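Local coordinates for putative endonuclease/exonuclease/phosphatase family protein (Bacteroides thetaiotaomicron, PDB 3MPR) that probably acts as a metal-dependent nuclease of the endonuclease/exonuclease/phosphatase family, at residues L197-E202 and R226-V232. Residues are numbered along the deposited sequence; the frame is centred on the assembly and turned at random. Where two conformers were deposited one is given.
Sequences LCDSYE and RIDHIFV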
loop_
_atom_site.group_PDB
_atom_site.type_symbol
_atom_site.label_atom_id
_atom_site.label_comp_id
_atom_site.label_asym_id
_atom_site.label_seq_id
_atom_site.Cartn_x
_atom_site.Cartn_y
_atom_site.Cartn_z
ATOM N N LEU A 197 -6.243 10.828 -24.188
ATOM C CA LEU A 197 -5.946 10.090 -22.950
ATOM C C LEU A 197 -5.702 11.078 -21.822
ATOM O O LEU A 197 -5.350 12.228 -22.072
ATOM C CB LEU A 197 -4.679 9.253 -23.103
ATOM C CG LEU A 197 -4.731 8.050 -24.054
ATOM C CD1 LEU A 197 -3.320 7.551 -24.407
ATOM C CD2 LEU A 197 -5.572 6.936 -23.445
ATOM N N CYS A 198 -5.853 10.602 -20.587
ATOM C CA CYS A 198 -5.583 11.387 -19.387
ATOM C C CYS A 198 -4.488 10.738 -18.566
ATOM O O CYS A 198 -4.452 9.519 -18.441
ATOM C CB CYS A 198 -6.846 11.463 -18.523
ATOM S SG CYS A 198 -8.251 12.207 -19.421
ATOM N N ASP A 199 -3.619 11.553 -17.978
ATOM C CA ASP A 199 -2.626 11.060 -17.026
ATOM C C ASP A 199 -3.313 10.824 -15.678
ATOM O O ASP A 199 -3.865 11.756 -15.101
ATOM C CB ASP A 199 -1.524 12.120 -16.867
ATOM C CG ASP A 199 -0.401 11.664 -15.974
ATOM O OD1 ASP A 199 -0.506 10.562 -15.385
ATOM O OD2 ASP A 199 0.600 12.409 -15.866
ATOM N N SER A 200 -3.292 9.592 -15.175
ATOM C CA SER A 200 -3.892 9.264 -13.877
ATOM C C SER A 200 -3.318 10.126 -12.756
ATOM O O SER A 200 -3.992 10.416 -11.777
ATOM C CB SER A 200 -3.648 7.791 -13.509
ATOM O OG SER A 200 -4.317 6.892 -14.381
ATOM N N TYR A 201 -2.045 10.488 -12.879
ATOM C CA TYR A 201 -1.425 11.359 -11.873
ATOM C C TYR A 201 -2.177 12.677 -11.777
ATOM O O TYR A 201 -2.407 13.208 -10.683
ATOM C CB TYR A 201 0.044 11.625 -12.208
ATOM C CG TYR A 201 0.689 12.634 -11.286
ATOM C CD1 TYR A 201 0.673 13.995 -11.591
ATOM C CD2 TYR A 201 1.306 12.229 -10.102
ATOM C CE1 TYR A 201 1.260 14.933 -10.739
ATOM C CE2 TYR A 201 1.902 13.163 -9.249
ATOM C CZ TYR A 201 1.870 14.507 -9.579
ATOM O OH TYR A 201 2.445 15.428 -8.736
ATOM N N GLU A 202 -2.569 13.204 -12.934
ATOM C CA GLU A 202 -3.221 14.508 -12.979
ATOM C C GLU A 202 -4.712 14.418 -12.685
ATOM O O GLU A 202 -5.282 15.319 -12.071
ATOM C CB GLU A 202 -3.007 15.196 -14.336
ATOM C CG GLU A 202 -1.547 15.465 -14.689
ATOM C CD GLU A 202 -0.901 16.552 -13.828
ATOM O OE1 GLU A 202 -1.620 17.273 -13.105
ATOM O OE2 GLU A 202 0.338 16.676 -13.876
ATOM N N ARG A 226 8.311 11.597 -13.382
ATOM C CA ARG A 226 7.555 10.362 -13.526
ATOM C C ARG A 226 7.847 9.837 -14.934
ATOM O O ARG A 226 7.631 10.542 -15.930
ATOM C CB ARG A 226 6.054 10.625 -13.339
ATOM C CG ARG A 226 5.719 11.466 -12.084
ATOM C CD ARG A 226 4.216 11.609 -11.859
ATOM N NE ARG A 226 3.508 12.108 -13.031
ATOM C CZ ARG A 226 3.421 13.391 -13.378
ATOM N NH1 ARG A 226 3.990 14.331 -12.636
ATOM N NH2 ARG A 226 2.744 13.733 -14.462
ATOM N N ILE A 227 8.389 8.624 -15.030
ATOM C CA ILE A 227 8.646 8.044 -16.342
ATOM C C ILE A 227 7.789 6.799 -16.589
ATOM O O ILE A 227 7.707 6.286 -17.715
ATOM C CB ILE A 227 10.149 7.764 -16.567
ATOM C CG1 ILE A 227 10.661 6.662 -15.637
ATOM C CG2 ILE A 227 10.956 9.059 -16.412
ATOM C CD1 ILE A 227 12.110 6.264 -15.919
ATOM N N ASP A 228 7.136 6.329 -15.531
ATOM C CA ASP A 228 6.180 5.243 -15.646
ATOM C C ASP A 228 4.813 5.868 -15.457
ATOM O O ASP A 228 4.579 6.538 -14.455
ATOM C CB ASP A 228 6.447 4.209 -14.547
ATOM C CG ASP A 228 7.868 3.683 -14.596
ATOM O OD1 ASP A 228 8.730 4.167 -13.824
ATOM O OD2 ASP A 228 8.127 2.812 -15.448
ATOM N N HIS A 229 3.914 5.664 -16.422
ATOM C CA HIS A 229 2.619 6.319 -16.390
ATOM C C HIS A 229 1.513 5.307 -16.585
ATOM O O HIS A 229 1.727 4.225 -17.148
ATOM C CB HIS A 229 2.485 7.337 -17.537
ATOM C CG HIS A 229 3.561 8.374 -17.572
ATOM N ND1 HIS A 229 3.700 9.337 -16.592
ATOM C CD2 HIS A 229 4.538 8.615 -18.479
ATOM C CE1 HIS A 229 4.722 10.118 -16.892
ATOM N NE2 HIS A 229 5.246 9.703 -18.032
ATOM N N ILE A 230 0.326 5.684 -16.135
ATOM C CA ILE A 230 -0.891 4.995 -16.537
ATOM C C ILE A 230 -1.812 6.036 -17.160
ATOM O O ILE A 230 -2.288 6.934 -16.475
ATOM C CB ILE A 230 -1.564 4.293 -15.346
ATOM C CG1 ILE A 230 -0.597 3.247 -14.752
ATOM C CG2 ILE A 230 -2.869 3.633 -15.776
ATOM C CD1 ILE A 230 -1.192 2.413 -13.602
ATOM N N PHE A 231 -2.021 5.931 -18.472
ATOM C CA PHE A 231 -2.899 6.839 -19.199
ATOM C C PHE A 231 -4.217 6.116 -19.420
ATOM O O PHE A 231 -4.224 4.901 -19.667
ATOM C CB PHE A 231 -2.298 7.180 -20.566
ATOM C CG PHE A 231 -1.002 7.957 -20.500
ATOM C CD1 PHE A 231 -1.001 9.300 -20.149
ATOM C CD2 PHE A 231 0.203 7.354 -20.825
ATOM C CE1 PHE A 231 0.180 10.027 -20.112
ATOM C CE2 PHE A 231 1.386 8.070 -20.789
ATOM C CZ PHE A 231 1.375 9.414 -20.441
ATOM N N VAL A 232 -5.330 6.841 -19.342
ATOM C CA VAL A 232 -6.633 6.214 -19.526
ATOM C C VAL A 232 -7.547 7.069 -20.386
ATOM O O VAL A 232 -7.396 8.283 -20.446
ATOM C CB VAL A 232 -7.349 5.941 -18.174
ATOM C CG1 VAL A 232 -6.522 5.010 -17.298
ATOM C CG2 VAL A 232 -7.642 7.241 -17.439
HETATM O O HOH W 1 0.030 7.803 -14.295
HETATM O O HOH W 2 2.336 10.092 -14.455
HETATM O O HOH W 3 3.669 16.911 -13.257
HETATM O O HOH W 4 2.180 16.785 -15.796
#
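R226 lays its guanidinium flat on the ring of Y201, where strand 198-199, at the edge of one sheet of the DNase I-like sandwich, pairs antiparallel with 228-232 and runs into a helix. The two planes are 4° apart, with R226 CZ 3.6 Å from the Y201 ring centroid, a cation-pi stack; R207 makes a cation-pi contact with the same ring. With its chain bent at chi3 (-53°), R226 lies over the ring, and R226 NH2 donates to D199 OD2 at 2.9 Å, tilted from the guanidinium plane. The Y188 hydroxyl also hydrogen-bonds to D199 OD2. Replacing R226 by an alanine is likely to leave Y201 without its flat stacking partner and D199 without this salt bridge. D199, its CG anti to the backbone N (chi1 -176°), is the N-cap: OD1 takes Y201 N from above the carboxylate plane, while water 2 accepts from R226 NE and lies 3.0 Å from D199 OD1 and 2.6 Å from H229 ND1. Just before the cap, C198 and V232 exchange two backbone hydrogen bonds, and L197 CD1 packs against F231 CB. I230 O is gripped twice by S200, nearly end-on by N at 3.1 Å and from above the carbonyl plane by OG at 2.9 Å.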